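Local coordinates for T CELL surface glycoprotein CD4 (PDB 1CID), which is a T-cell surface glycoprotein, here its third and fourth immunoglobulin-like domains, and as the CD4 co-receptor probably recognises MHC class II molecules through its amino-terminal domains, at residues Asn103-Lys108 against Val169-Lys174; Ser126-Leu131 against Leu163-Glu168; Ile132-Asn137 against Val158-Leu163. One frame throughout, in Å; residues are numbered along the deposited sequence.

Interaction 1 (Asn103-Lys108 against Val169-Lys174); sequences NLVVMK and VKMDSK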
loop_
_atom_site.group_PDB
_atom_site.type_symbol
_atom_site.label_atom_id
_atom_site.label_comp_id
_atom_site.label_asym_id
_atom_site.label_seq_id
_atom_site.Cartn_x
_atom_site.Cartn_y
_atom_site.Cartn_z
ATOM N N ASN A 103 -3.160 4.079 3.918
ATOM C CA ASN A 103 -3.039 2.606 3.925
ATOM C C ASN A 103 -2.355 2.004 2.671
ATOM O O ASN A 103 -2.419 2.685 1.656
ATOM C CB ASN A 103 -4.297 1.832 4.147
ATOM C CG ASN A 103 -5.376 2.338 5.043
ATOM O OD1 ASN A 103 -5.620 1.945 6.190
ATOM N ND2 ASN A 103 -6.046 3.278 4.334
ATOM N N LEU A 104 -1.856 0.813 3.019
ATOM C CA LEU A 104 -1.172 0.119 1.962
ATOM C C LEU A 104 -1.469 -1.373 2.050
ATOM O O LEU A 104 -1.014 -1.885 3.076
ATOM C CB LEU A 104 0.277 0.425 2.161
ATOM C CG LEU A 104 1.150 -0.492 1.297
ATOM C CD1 LEU A 104 1.225 0.166 -0.074
ATOM C CD2 LEU A 104 2.510 -0.564 1.945
ATOM N N VAL A 105 -2.167 -1.763 0.924
ATOM C CA VAL A 105 -2.429 -3.234 0.848
ATOM C C VAL A 105 -1.522 -3.739 -0.323
ATOM O O VAL A 105 -1.630 -3.033 -1.324
ATOM C CB VAL A 105 -3.810 -3.826 0.808
ATOM C CG1 VAL A 105 -4.955 -2.837 1.078
ATOM C CG2 VAL A 105 -4.216 -4.601 -0.430
ATOM N N VAL A 106 -0.760 -4.806 -0.108
ATOM C CA VAL A 106 0.196 -5.545 -0.893
ATOM C C VAL A 106 -0.153 -7.009 -1.262
ATOM O O VAL A 106 -0.446 -7.860 -0.452
ATOM C CB VAL A 106 1.596 -5.637 -0.258
ATOM C CG1 VAL A 106 2.624 -6.305 -1.153
ATOM C CG2 VAL A 106 2.062 -4.244 -0.001
ATOM N N MET A 107 0.017 -7.298 -2.546
ATOM C CA MET A 107 -0.239 -8.582 -3.191
ATOM C C MET A 107 1.062 -9.249 -3.632
ATOM O O MET A 107 1.909 -8.522 -4.185
ATOM C CB MET A 107 -1.009 -8.397 -4.500
ATOM C CG MET A 107 -1.477 -9.654 -5.168
ATOM S SD MET A 107 -2.714 -9.507 -6.437
ATOM C CE MET A 107 -4.301 -9.215 -5.771
ATOM N N LYS A 108 1.072 -10.532 -3.405
ATOM C CA LYS A 108 2.247 -11.338 -3.838
ATOM C C LYS A 108 1.831 -12.661 -4.535
ATOM O O LYS A 108 1.296 -13.575 -3.852
ATOM C CB LYS A 108 3.207 -11.703 -2.717
ATOM C CG LYS A 108 4.553 -12.418 -3.211
ATOM C CD LYS A 108 5.359 -13.134 -2.185
ATOM C CE LYS A 108 6.588 -13.898 -2.561
ATOM N NZ LYS A 108 7.746 -13.238 -3.288
ATOM N N VAL A 169 -12.875 -4.022 -8.570
ATOM C CA VAL A 169 -11.588 -4.740 -8.546
ATOM C C VAL A 169 -10.627 -3.619 -8.119
ATOM O O VAL A 169 -10.615 -2.687 -8.920
ATOM C CB VAL A 169 -11.313 -5.585 -9.790
ATOM C CG1 VAL A 169 -9.860 -5.781 -10.085
ATOM C CG2 VAL A 169 -11.904 -7.003 -9.750
ATOM N N LYS A 170 -10.043 -3.928 -6.985
ATOM C CA LYS A 170 -9.103 -2.974 -6.438
ATOM C C LYS A 170 -7.804 -3.069 -7.118
ATOM O O LYS A 170 -7.057 -2.104 -7.295
ATOM C CB LYS A 170 -9.005 -3.323 -4.975
ATOM C CG LYS A 170 -10.361 -3.234 -4.278
ATOM C CD LYS A 170 -10.970 -1.822 -4.307
ATOM C CE LYS A 170 -12.151 -1.638 -3.369
ATOM N NZ LYS A 170 -12.981 -0.403 -3.630
ATOM N N MET A 171 -7.402 -4.267 -7.467
ATOM C CA MET A 171 -6.102 -4.514 -8.171
ATOM C C MET A 171 -5.985 -5.960 -8.687
ATOM O O MET A 171 -6.852 -6.752 -8.265
ATOM C CB MET A 171 -4.861 -4.239 -7.369
ATOM C CG MET A 171 -4.920 -5.043 -6.096
ATOM S SD MET A 171 -3.132 -5.178 -5.637
ATOM C CE MET A 171 -3.586 -5.903 -4.069
ATOM N N ASP A 172 -4.935 -6.078 -9.487
ATOM C CA ASP A 172 -4.566 -7.356 -10.111
ATOM C C ASP A 172 -3.053 -7.460 -10.342
ATOM O O ASP A 172 -2.337 -6.501 -10.408
ATOM C CB ASP A 172 -5.187 -7.618 -11.463
ATOM C CG ASP A 172 -4.707 -6.765 -12.611
ATOM O OD1 ASP A 172 -5.242 -5.665 -12.968
ATOM O OD2 ASP A 172 -3.752 -7.294 -13.227
ATOM N N SER A 173 -2.596 -8.632 -10.582
ATOM C CA SER A 173 -1.212 -8.943 -10.858
ATOM C C SER A 173 -1.109 -10.255 -11.660
ATOM O O SER A 173 -1.882 -11.206 -11.340
ATOM C CB SER A 173 -0.769 -9.060 -9.418
ATOM O OG SER A 173 0.636 -8.944 -9.445
ATOM N N LYS A 174 -0.245 -10.335 -12.686
ATOM C CA LYS A 174 -0.012 -11.444 -13.533
ATOM C C LYS A 174 1.390 -12.033 -13.303
ATOM O O LYS A 174 2.390 -11.402 -13.004
ATOM C CB LYS A 174 0.170 -11.200 -15.014
ATOM C CG LYS A 174 -0.574 -10.065 -15.683
ATOM C CD LYS A 174 -1.985 -10.487 -15.977
ATOM C CE LYS A 174 -2.578 -9.466 -16.924
ATOM N NZ LYS A 174 -1.784 -9.579 -18.181
#
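M107 extends its CG anti to the backbone N (chi1 -173°), then bends at its last torsion (chi3 -76°), while M171 sets CG between its backbone N and carbonyl carbon (chi1 56°). These turns interleave the two methionines in the core of an immunoglobulin β-sandwich, where strand 97-110 faces strand 168-176 from the other sheet. The short segments run roughly parallel with their axes 8.2 Å from each other, and no hydrogen bond joins them, so side chains alone fill the gap. The two methionine chains pass alongside one another, running in opposite senses: M171 CE rests 3.6 Å from M107 CB. The two terminal methyls also meet, M171 CE lying 3.8 Å from M107 CE. The same M171 methyl reaches V105, whose CG2 lies 3.9 Å from M171 CE as the two side chains slant across one another. Strand 116-122 adds V121 against V105 and M171, and C119 of the disulfide against M107. A classic β bulge in strand 168-176 sets K170 and M171 together opposite L163 of strand 158-165. S173 turns its hydroxyl to S8 OG in a hydrogen bond, and its CB meets M107 SD at 3.6 Å.

Interaction 2 (Ser126-Leu131 against Leu163-Glu168); sequences SPKMRL and LSEGEE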
loop_
_atom_site.group_PDB
_atom_site.type_symbol
_atom_site.label_atom_id
_atom_site.label_comp_id
_atom_site.label_asym_id
_atom_site.label_seq_id
_atom_site.Cartn_x
_atom_site.Cartn_y
_atom_site.Cartn_z
ATOM N N SER A 126 -11.335 -4.997 3.555
ATOM C CA SER A 126 -12.734 -5.196 3.972
ATOM C C SER A 126 -13.041 -6.694 3.924
ATOM O O SER A 126 -12.354 -7.356 3.146
ATOM C CB SER A 126 -13.733 -4.663 2.965
ATOM O OG SER A 126 -13.845 -3.341 2.543
ATOM N N PRO A 127 -14.049 -7.229 4.561
ATOM C CA PRO A 127 -14.486 -8.643 4.504
ATOM C C PRO A 127 -15.510 -8.926 3.387
ATOM O O PRO A 127 -16.094 -10.015 3.244
ATOM C CB PRO A 127 -15.008 -8.873 5.924
ATOM C CG PRO A 127 -15.838 -7.578 6.081
ATOM C CD PRO A 127 -14.917 -6.481 5.504
ATOM N N LYS A 128 -15.808 -7.937 2.579
ATOM C CA LYS A 128 -16.584 -7.968 1.333
ATOM C C LYS A 128 -15.479 -7.699 0.252
ATOM O O LYS A 128 -15.460 -6.810 -0.643
ATOM C CB LYS A 128 -17.701 -6.954 1.251
ATOM C CG LYS A 128 -17.147 -5.555 1.555
ATOM C CD LYS A 128 -18.132 -4.486 1.119
ATOM C CE LYS A 128 -18.133 -3.404 2.214
ATOM N NZ LYS A 128 -18.679 -3.997 3.490
ATOM N N MET A 129 -14.399 -8.470 0.403
ATOM C CA MET A 129 -13.157 -8.483 -0.395
ATOM C C MET A 129 -12.749 -9.971 -0.600
ATOM O O MET A 129 -12.661 -10.678 0.442
ATOM C CB MET A 129 -11.946 -7.696 0.137
ATOM C CG MET A 129 -11.861 -6.342 -0.531
ATOM S SD MET A 129 -10.691 -5.162 0.254
ATOM C CE MET A 129 -11.363 -3.664 -0.543
ATOM N N ARG A 130 -12.584 -10.327 -1.892
ATOM C CA ARG A 130 -12.205 -11.732 -2.133
ATOM C C ARG A 130 -11.043 -11.756 -3.100
ATOM O O ARG A 130 -10.929 -10.722 -3.751
ATOM C CB ARG A 130 -13.370 -12.562 -2.567
ATOM C CG ARG A 130 -14.317 -11.760 -3.435
ATOM C CD ARG A 130 -15.758 -12.209 -3.254
ATOM N NE ARG A 130 -15.842 -13.636 -3.368
ATOM C CZ ARG A 130 -16.469 -14.585 -2.738
ATOM N NH1 ARG A 130 -17.281 -14.181 -1.795
ATOM N NH2 ARG A 130 -16.369 -15.929 -2.892
ATOM N N LEU A 131 -10.331 -12.826 -3.072
ATOM C CA LEU A 131 -9.173 -13.031 -3.931
ATOM C C LEU A 131 -9.587 -14.066 -5.009
ATOM O O LEU A 131 -10.371 -15.008 -4.767
ATOM C CB LEU A 131 -8.078 -13.550 -3.045
ATOM C CG LEU A 131 -6.871 -12.787 -2.519
ATOM C CD1 LEU A 131 -5.852 -13.790 -2.001
ATOM C CD2 LEU A 131 -6.288 -11.871 -3.576
ATOM N N LEU A 163 -7.894 -8.766 -6.598
ATOM C CA LEU A 163 -8.457 -8.329 -5.300
ATOM C C LEU A 163 -9.690 -7.465 -5.714
ATOM O O LEU A 163 -9.537 -6.451 -6.440
ATOM C CB LEU A 163 -7.633 -7.512 -4.375
ATOM C CG LEU A 163 -7.634 -7.035 -2.954
ATOM C CD1 LEU A 163 -8.177 -5.644 -2.857
ATOM C CD2 LEU A 163 -8.484 -7.888 -2.015
ATOM N N SER A 164 -10.779 -7.981 -5.206
ATOM C CA SER A 164 -12.010 -7.269 -5.532
ATOM C C SER A 164 -12.835 -7.121 -4.270
ATOM O O SER A 164 -12.800 -7.995 -3.402
ATOM C CB SER A 164 -12.764 -8.063 -6.584
ATOM O OG SER A 164 -13.277 -9.285 -6.069
ATOM N N GLU A 165 -13.523 -5.995 -4.238
ATOM C CA GLU A 165 -14.547 -5.591 -3.248
ATOM C C GLU A 165 -15.772 -5.189 -4.137
ATOM O O GLU A 165 -15.668 -4.375 -5.081
ATOM C CB GLU A 165 -14.242 -4.595 -2.205
ATOM C CG GLU A 165 -15.453 -3.907 -1.531
ATOM C CD GLU A 165 -15.271 -2.481 -2.019
ATOM O OE1 GLU A 165 -15.522 -2.370 -3.243
ATOM O OE2 GLU A 165 -14.852 -1.543 -1.355
ATOM N N GLY A 166 -16.824 -5.955 -3.825
ATOM C CA GLY A 166 -18.053 -5.843 -4.611
ATOM C C GLY A 166 -17.739 -6.207 -6.065
ATOM O O GLY A 166 -17.174 -7.309 -6.277
ATOM N N GLU A 167 -18.132 -5.352 -6.997
ATOM C CA GLU A 167 -17.838 -5.621 -8.420
ATOM C C GLU A 167 -16.587 -4.801 -8.780
ATOM O O GLU A 167 -16.157 -4.701 -9.944
ATOM C CB GLU A 167 -18.885 -5.288 -9.459
ATOM C CG GLU A 167 -20.052 -4.337 -9.452
ATOM C CD GLU A 167 -21.199 -4.543 -8.479
ATOM O OE1 GLU A 167 -21.076 -4.375 -7.248
ATOM O OE2 GLU A 167 -22.293 -4.899 -9.019
ATOM N N GLU A 168 -16.060 -4.231 -7.692
ATOM C CA GLU A 168 -14.859 -3.378 -7.770
ATOM C C GLU A 168 -13.586 -4.176 -7.442
ATOM O O GLU A 168 -13.219 -4.861 -6.486
ATOM C CB GLU A 168 -15.093 -2.114 -6.999
ATOM C CG GLU A 168 -14.458 -0.796 -7.482
ATOM C CD GLU A 168 -14.120 0.007 -6.205
ATOM O OE1 GLU A 168 -15.154 0.245 -5.508
ATOM O OE2 GLU A 168 -12.854 0.230 -6.068
#
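R130 and S164 are the hydrogen-bonded pair in this antiparallel contact between strands 129-135 and 158-165, near the end of an immunoglobulin domain sheet where the second strand enters a β-hairpin. The backbone bonds come first: R130 N donates to S164 O (2.8 Å), and S164 N returns the bond to R130 O (3.1 Å). L131 and L163 follow as a non-hydrogen-bonded pair, and M129 CA-H points at S164 O.

Apolar packing is gathered on the face carrying M129, L131 and L163. The extended M129 chain slants across L163, its CG 4.0 Å from L163 CD2 and its SD 4.0 Å from L163 CD1; Y6 of strand 4-8 also touches both residues. On the opposite face R130 CG sits 3.8 Å from S164 OG, and the guanidinium NH2 bonds S143 O on strand 140-144.

The charged chains lie at the border. K128 and E165 run side by side with K128 CD 3.8 Å from E165 CG, but their charged ends stay apart; E165 instead forms a salt bridge with K170, which also pairs with E168. A type II' turn from E165 to E168 closes the hairpin, with G166 taking the positive phi of its second position. Beyond the sulfur, M129 CE lies 3.5 Å from E165 CB.

Interaction 3 (Ile132-Asn137 against Val158-Leu163); sequences ILKQEN and VWQCLL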
loop_
_atom_site.group_PDB
_atom_site.type_symbol
_atom_site.label_atom_id
_atom_site.label_comp_id
_atom_site.label_asym_id
_atom_site.label_seq_id
_atom_site.Cartn_x
_atom_site.Cartn_y
_atom_site.Cartn_z
ATOM N N ILE A 132 -9.035 -13.799 -6.163
ATOM C CA ILE A 132 -9.380 -14.549 -7.352
ATOM C C ILE A 132 -8.159 -14.863 -8.179
ATOM O O ILE A 132 -7.430 -13.935 -8.534
ATOM C CB ILE A 132 -10.359 -13.562 -8.098
ATOM C CG1 ILE A 132 -11.655 -13.286 -7.274
ATOM C CG2 ILE A 132 -10.736 -13.989 -9.524
ATOM C CD1 ILE A 132 -12.129 -11.870 -7.805
ATOM N N LEU A 133 -7.996 -16.108 -8.518
ATOM C CA LEU A 133 -6.935 -16.641 -9.387
ATOM C C LEU A 133 -7.723 -17.089 -10.633
ATOM O O LEU A 133 -8.669 -17.845 -10.512
ATOM C CB LEU A 133 -6.112 -17.700 -8.681
ATOM C CG LEU A 133 -4.738 -17.340 -8.144
ATOM C CD1 LEU A 133 -4.166 -18.519 -7.489
ATOM C CD2 LEU A 133 -3.827 -16.858 -9.259
ATOM N N LYS A 134 -7.508 -16.591 -11.800
ATOM C CA LYS A 134 -8.053 -16.732 -13.097
ATOM C C LYS A 134 -6.945 -16.990 -14.130
ATOM O O LYS A 134 -5.758 -16.737 -13.879
ATOM C CB LYS A 134 -8.421 -15.379 -13.605
ATOM C CG LYS A 134 -9.864 -14.964 -13.736
ATOM C CD LYS A 134 -9.521 -14.056 -14.911
ATOM C CE LYS A 134 -10.409 -12.905 -14.888
ATOM N NZ LYS A 134 -11.874 -12.974 -14.591
ATOM N N GLN A 135 -7.395 -17.442 -15.295
ATOM C CA GLN A 135 -6.377 -17.701 -16.365
ATOM C C GLN A 135 -6.342 -16.370 -17.095
ATOM O O GLN A 135 -7.463 -15.831 -17.135
ATOM C CB GLN A 135 -6.717 -18.876 -17.249
ATOM C CG GLN A 135 -5.615 -19.920 -17.296
ATOM C CD GLN A 135 -6.209 -21.284 -17.443
ATOM O OE1 GLN A 135 -7.383 -21.497 -17.097
ATOM N NE2 GLN A 135 -5.351 -22.141 -17.975
ATOM N N GLU A 136 -5.256 -15.874 -17.615
ATOM C CA GLU A 136 -5.270 -14.588 -18.222
ATOM C C GLU A 136 -6.604 -14.086 -18.747
ATOM O O GLU A 136 -6.930 -12.998 -18.145
ATOM C CB GLU A 136 -4.386 -14.315 -19.413
ATOM C CG GLU A 136 -4.058 -12.791 -19.465
ATOM C CD GLU A 136 -2.890 -12.536 -20.369
ATOM O OE1 GLU A 136 -2.281 -13.506 -20.820
ATOM O OE2 GLU A 136 -2.646 -11.331 -20.609
ATOM N N ASN A 137 -7.263 -14.679 -19.719
ATOM C CA ASN A 137 -8.516 -13.960 -20.164
ATOM C C ASN A 137 -9.889 -14.602 -19.989
ATOM O O ASN A 137 -10.959 -14.158 -20.435
ATOM C CB ASN A 137 -8.370 -13.687 -21.647
ATOM C CG ASN A 137 -7.870 -12.359 -22.117
ATOM O OD1 ASN A 137 -8.243 -11.331 -21.535
ATOM N ND2 ASN A 137 -7.033 -12.403 -23.166
ATOM N N VAL A 158 -0.794 -17.479 -18.661
ATOM C CA VAL A 158 -0.692 -16.252 -17.886
ATOM C C VAL A 158 -1.761 -16.437 -16.861
ATOM O O VAL A 158 -2.865 -16.498 -17.403
ATOM C CB VAL A 158 -0.948 -15.083 -18.830
ATOM C CG1 VAL A 158 -1.089 -13.804 -18.060
ATOM C CG2 VAL A 158 0.176 -14.833 -19.829
ATOM N N TRP A 159 -1.435 -16.477 -15.613
ATOM C CA TRP A 159 -2.601 -16.514 -14.687
ATOM C C TRP A 159 -2.865 -15.079 -14.224
ATOM O O TRP A 159 -1.887 -14.328 -14.316
ATOM C CB TRP A 159 -2.287 -17.354 -13.498
ATOM C CG TRP A 159 -2.539 -18.750 -13.903
ATOM C CD1 TRP A 159 -1.744 -19.466 -14.733
ATOM C CD2 TRP A 159 -3.637 -19.586 -13.516
ATOM N NE1 TRP A 159 -2.305 -20.718 -14.873
ATOM C CE2 TRP A 159 -3.429 -20.840 -14.138
ATOM C CE3 TRP A 159 -4.744 -19.442 -12.707
ATOM C CZ2 TRP A 159 -4.236 -21.936 -13.947
ATOM C CZ3 TRP A 159 -5.575 -20.547 -12.551
ATOM C CH2 TRP A 159 -5.366 -21.772 -13.151
ATOM N N GLN A 160 -3.981 -14.719 -13.707
ATOM C CA GLN A 160 -3.945 -13.301 -13.238
ATOM C C GLN A 160 -4.343 -13.340 -11.794
ATOM O O GLN A 160 -5.008 -14.359 -11.466
ATOM C CB GLN A 160 -4.741 -12.623 -14.289
ATOM C CG GLN A 160 -5.198 -11.298 -13.748
ATOM C CD GLN A 160 -6.051 -10.621 -14.794
ATOM O OE1 GLN A 160 -7.008 -11.106 -15.385
ATOM N NE2 GLN A 160 -5.716 -9.378 -15.086
ATOM N N CYS A 161 -3.977 -12.440 -10.883
ATOM C CA CYS A 161 -4.567 -12.591 -9.515
ATOM C C CYS A 161 -5.341 -11.308 -9.209
ATOM O O CYS A 161 -4.820 -10.196 -9.489
ATOM C CB CYS A 161 -3.618 -13.088 -8.438
ATOM S SG CYS A 161 -4.495 -12.978 -6.822
ATOM N N LEU A 162 -6.580 -11.352 -8.726
ATOM C CA LEU A 162 -7.246 -10.047 -8.485
ATOM C C LEU A 162 -7.810 -9.979 -7.079
ATOM O O LEU A 162 -8.161 -11.053 -6.601
ATOM C CB LEU A 162 -8.347 -9.928 -9.426
ATOM C CG LEU A 162 -8.745 -10.513 -10.717
ATOM C CD1 LEU A 162 -10.050 -9.761 -11.070
ATOM C CD2 LEU A 162 -7.836 -10.110 -11.839
ATOM N N LEU A 163 -7.894 -8.766 -6.598
ATOM C CA LEU A 163 -8.457 -8.329 -5.300
ATOM C C LEU A 163 -9.690 -7.465 -5.714
ATOM O O LEU A 163 -9.537 -6.451 -6.440
ATOM C CB LEU A 163 -7.633 -7.512 -4.375
ATOM C CG LEU A 163 -7.634 -7.035 -2.954
ATOM C CD1 LEU A 163 -8.177 -5.644 -2.857
ATOM C CD2 LEU A 163 -8.484 -7.888 -2.015
#
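The antiparallel pairing of strands 129-135 and 158-165, central in one sheet of the immunoglobulin β-sandwich, brings in C161, the half of the intersheet disulfide with C119 that lies on this sheet. I132 and L162 bond twice as a hydrogen-bonded pair: I132 N to L162 O at 2.9 Å, and L162 N to I132 O at 2.7 Å. K134 and Q160 repeat the pattern less evenly. Q160 N reaches K134 O at 2.7 Å, whereas the bond from K134 N to Q160 O is weak.

Between these pairs L133 and C161 point into the sandwich, and L133 CD2 lies 3.9 Å from C161 CB. I132, K134, Q160 and L162 occupy the outward face; there I132 CG2 meets L162 CG at 4.2 Å, and the K134 and Q160 chains run alongside each other.

At Q135 and W159 the side chains diverge, yet Q135 CG comes to lie over one face of the indole. W159 CG stands beside its own backbone N (chi1 -83°), which presents that face to Q135: Q135 CG makes a CH-pi contact, 4.2 Å from the centroid of the six-membered ring, and the Q135 amide stacks only 15° from the ring plane. The backbone carbon of L133 lies at the ring's edge, by W159 CE3, while W159 NE1 bonds E155 O.

The pair is flanked by strand 140-144, bonded to L133, and by strand 168-176, bonded to W159 and C161; M107 and V109 of strand 97-110, in the facing sheet, pack against C161.

How the interactions relate
Strand 97-110 runs from the first domain into the second, and on it begins the widest loop, which interaction 1 closes some sixty residues later on the last strand. The chain continues through strand 116-122, with C119, to 126-131 and then 132-137. Interaction 3 closes the innermost loop after strands 140-144 and 148-152; interaction 2, sharing L163 with it, closes the next one out. All three nest without crossing. Interactions 2 and 3 zip successive lengths of the same two strands within one sheet, while interaction 1 joins that sheet to the facing one; K170 N with L163 O probably hydrogen-bonds the last two strands together.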